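Local coordinates for uncharacterized protein (Bacteroides ovatus, PDB 3NQK) that is of unknown function but pairs a DUF4973 region of the E-set clan with a BT_3044-like C-terminal region rich in antiparallel strands, at residues Y263-Y268 against R304-Q309. Sequence-based numbering, arbitrary orientation.
Sequences YLERRY and RNINTQ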
loop_
_atom_site.group_PDB
_atom_site.type_symbol
_atom_site.label_atom_id
_atom_site.label_comp_id
_atom_site.label_asym_id
_atom_site.label_seq_id
_atom_site.Cartn_x
_atom_site.Cartn_y
_atom_site.Cartn_z
ATOM N N TYR A 263 16.330 -2.365 1.075
ATOM C CA TYR A 263 14.942 -2.722 1.341
ATOM C C TYR A 263 14.356 -3.698 0.312
ATOM O O TYR A 263 13.276 -4.270 0.529
ATOM C CB TYR A 263 14.075 -1.455 1.378
ATOM C CG TYR A 263 14.179 -0.590 0.124
ATOM C CD1 TYR A 263 15.126 0.442 0.039
ATOM C CD2 TYR A 263 13.325 -0.794 -0.967
ATOM C CE1 TYR A 263 15.217 1.244 -1.099
ATOM C CE2 TYR A 263 13.411 -0.003 -2.106
ATOM C CZ TYR A 263 14.357 1.022 -2.164
ATOM O OH TYR A 263 14.456 1.810 -3.285
ATOM N N LEU A 264 15.049 -3.888 -0.797
ATOM C CA LEU A 264 14.506 -4.662 -1.879
ATOM C C LEU A 264 14.760 -6.158 -1.722
ATOM O O LEU A 264 15.901 -6.610 -1.681
ATOM C CB LEU A 264 15.084 -4.181 -3.202
ATOM C CG LEU A 264 14.404 -4.753 -4.441
ATOM C CD1 LEU A 264 12.919 -4.381 -4.449
ATOM C CD2 LEU A 264 15.098 -4.265 -5.695
ATOM N N GLU A 265 13.684 -6.923 -1.666
ATOM C CA GLU A 265 13.776 -8.364 -1.613
ATOM C C GLU A 265 13.623 -8.910 -3.028
ATOM O O GLU A 265 12.693 -8.544 -3.736
ATOM C CB GLU A 265 12.672 -8.942 -0.695
ATOM C CG GLU A 265 12.501 -10.471 -0.792
ATOM C CD GLU A 265 11.334 -11.004 0.028
ATOM O OE1 GLU A 265 10.439 -10.212 0.407
ATOM O OE2 GLU A 265 11.295 -12.236 0.259
ATOM N N ARG A 266 14.539 -9.773 -3.434
ATOM C CA ARG A 266 14.462 -10.411 -4.727
ATOM C C ARG A 266 14.071 -11.869 -4.543
ATOM O O ARG A 266 14.792 -12.627 -3.922
ATOM C CB ARG A 266 15.800 -10.310 -5.443
ATOM C CG ARG A 266 16.211 -8.852 -5.797
ATOM C CD ARG A 266 17.281 -8.810 -6.913
ATOM N NE ARG A 266 17.834 -7.464 -7.113
ATOM C CZ ARG A 266 17.226 -6.474 -7.782
ATOM N NH1 ARG A 266 16.012 -6.650 -8.320
ATOM N NH2 ARG A 266 17.829 -5.297 -7.896
ATOM N N ARG A 267 12.889 -12.237 -5.031
ATOM C CA ARG A 267 12.363 -13.593 -4.854
ATOM C C ARG A 267 12.438 -14.366 -6.157
ATOM O O ARG A 267 11.925 -13.926 -7.192
ATOM C CB ARG A 267 10.921 -13.547 -4.360
ATOM C CG ARG A 267 10.446 -14.864 -3.720
ATOM C CD ARG A 267 8.928 -14.878 -3.453
ATOM N NE ARG A 267 8.512 -13.853 -2.487
ATOM C CZ ARG A 267 8.628 -13.968 -1.164
ATOM N NH1 ARG A 267 9.171 -15.056 -0.628
ATOM N NH2 ARG A 267 8.222 -12.985 -0.377
ATOM N N TYR A 268 13.081 -15.516 -6.107
ATOM C CA TYR A 268 13.293 -16.336 -7.283
ATOM C C TYR A 268 12.522 -17.649 -7.194
ATOM O O TYR A 268 12.543 -18.319 -6.160
ATOM C CB TYR A 268 14.764 -16.651 -7.424
ATOM C CG TYR A 268 15.647 -15.438 -7.517
ATOM C CD1 TYR A 268 15.941 -14.856 -8.747
ATOM C CD2 TYR A 268 16.219 -14.890 -6.390
ATOM C CE1 TYR A 268 16.780 -13.759 -8.839
ATOM C CE2 TYR A 268 17.056 -13.777 -6.478
ATOM C CZ TYR A 268 17.323 -13.223 -7.705
ATOM O OH TYR A 268 18.135 -12.130 -7.788
ATOM N N ARG A 304 10.839 -11.936 -8.774
ATOM C CA ARG A 304 9.779 -11.105 -8.270
ATOM C C ARG A 304 10.400 -10.102 -7.285
ATOM O O ARG A 304 10.979 -10.492 -6.291
ATOM C CB ARG A 304 8.724 -11.997 -7.602
ATOM C CG ARG A 304 7.452 -11.318 -7.148
ATOM C CD ARG A 304 6.631 -10.760 -8.276
ATOM N NE ARG A 304 6.087 -11.761 -9.205
ATOM C CZ ARG A 304 5.030 -12.516 -8.958
ATOM N NH1 ARG A 304 4.481 -12.525 -7.748
ATOM N NH2 ARG A 304 4.562 -13.318 -9.898
ATOM N N ASN A 305 10.374 -8.825 -7.640
ATOM C CA ASN A 305 11.008 -7.792 -6.821
ATOM C C ASN A 305 10.046 -7.224 -5.810
ATOM O O ASN A 305 8.963 -6.773 -6.175
ATOM C CB ASN A 305 11.530 -6.683 -7.709
ATOM C CG ASN A 305 12.537 -7.176 -8.703
ATOM O OD1 ASN A 305 13.571 -7.721 -8.336
ATOM N ND2 ASN A 305 12.235 -7.009 -9.972
ATOM N N ILE A 306 10.459 -7.193 -4.538
ATOM C CA ILE A 306 9.552 -6.798 -3.450
ATOM C C ILE A 306 10.120 -5.720 -2.569
ATOM O O ILE A 306 11.198 -5.876 -1.996
ATOM C CB ILE A 306 9.234 -7.977 -2.559
ATOM C CG1 ILE A 306 8.439 -9.027 -3.333
ATOM C CG2 ILE A 306 8.458 -7.514 -1.328
ATOM C CD1 ILE A 306 8.192 -10.339 -2.528
ATOM N N ASN A 307 9.355 -4.654 -2.391
ATOM C CA ASN A 307 9.743 -3.571 -1.478
ATOM C C ASN A 307 9.295 -3.912 -0.063
ATOM O O ASN A 307 8.131 -3.801 0.262
ATOM C CB ASN A 307 9.132 -2.243 -1.936
ATOM C CG ASN A 307 9.498 -1.090 -1.031
ATOM O OD1 ASN A 307 9.971 -1.286 0.089
ATOM N ND2 ASN A 307 9.251 0.120 -1.498
ATOM N N THR A 308 10.236 -4.348 0.765
ATOM C CA THR A 308 9.913 -4.859 2.109
ATOM C C THR A 308 9.304 -3.799 2.986
ATOM O O THR A 308 8.535 -4.106 3.884
ATOM C CB THR A 308 11.120 -5.344 2.793
ATOM O OG1 THR A 308 12.056 -4.267 2.899
ATOM C CG2 THR A 308 11.742 -6.477 2.021
ATOM N N GLN A 309 9.679 -2.549 2.748
ATOM C CA GLN A 309 9.157 -1.444 3.519
ATOM C C GLN A 309 7.633 -1.441 3.485
ATOM O O GLN A 309 6.984 -0.954 4.427
ATOM C CB GLN A 309 9.733 -0.098 3.013
ATOM C CG GLN A 309 11.149 0.211 3.582
ATOM C CD GLN A 309 11.899 1.321 2.817
ATOM O OE1 GLN A 309 11.491 1.738 1.715
ATOM N NE2 GLN A 309 13.022 1.776 3.390
#
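An antiparallel strand pair joins Leu264-Arg267 to Arg304-Asn307, near the start of strand 264-279 and the end of strand 292-307. Glu265 and Ile306 form one hydrogen-bonded pair, with Glu265 N to Ile306 O at 2.7 Å, and Arg267 with Arg304 forms the next. Where strand 292-307 ends, Tyr263 O takes two bonds from Thr308. The hydroxyl OG1 donates in the carbonyl plane, on a lone pair, at 2.7 Å from Tyr263 O. The backbone N of Thr308 gives the second, 3.1 Å from Tyr263 O and tilted from that plane. A chi1 of 59° turns OG1 of Thr308 to Tyr263 O and leaves CG2 to pack on Glu265 CB. A valine here has no hydroxyl to give, and Tyr263 O would probably be held by the backbone N alone, with the turn after the strand less firmly fixed. The Gln309 amide lies nearly parallel to the Tyr263 ring, 9° between planes, with OE1 over one face toward the rim. On the face of Glu265, Ile306 and Arg267, the Ile306 methyl CD1 meets the guanidinium edge at 3.4 Å from Arg267 NH2. Glu265 OE2 sits above that guanidinium, 3.2 Å from Arg267 NH2, so this salt bridge rests on charge alone. On the other face, Arg266 NH1 makes a weak bond to Asn305 OD1, and Arg266 NE forms a salt bridge with Asp258 OD1. Strand 244-257 flanks segment 263-268 through backbone bonds such as Arg266 with Val256. The C-terminal tail borders segment 304-309, with a backbone hydrogen bond between Asn305 and Glu318, and Val107 of the second subunit packs on Glu265 and Thr308.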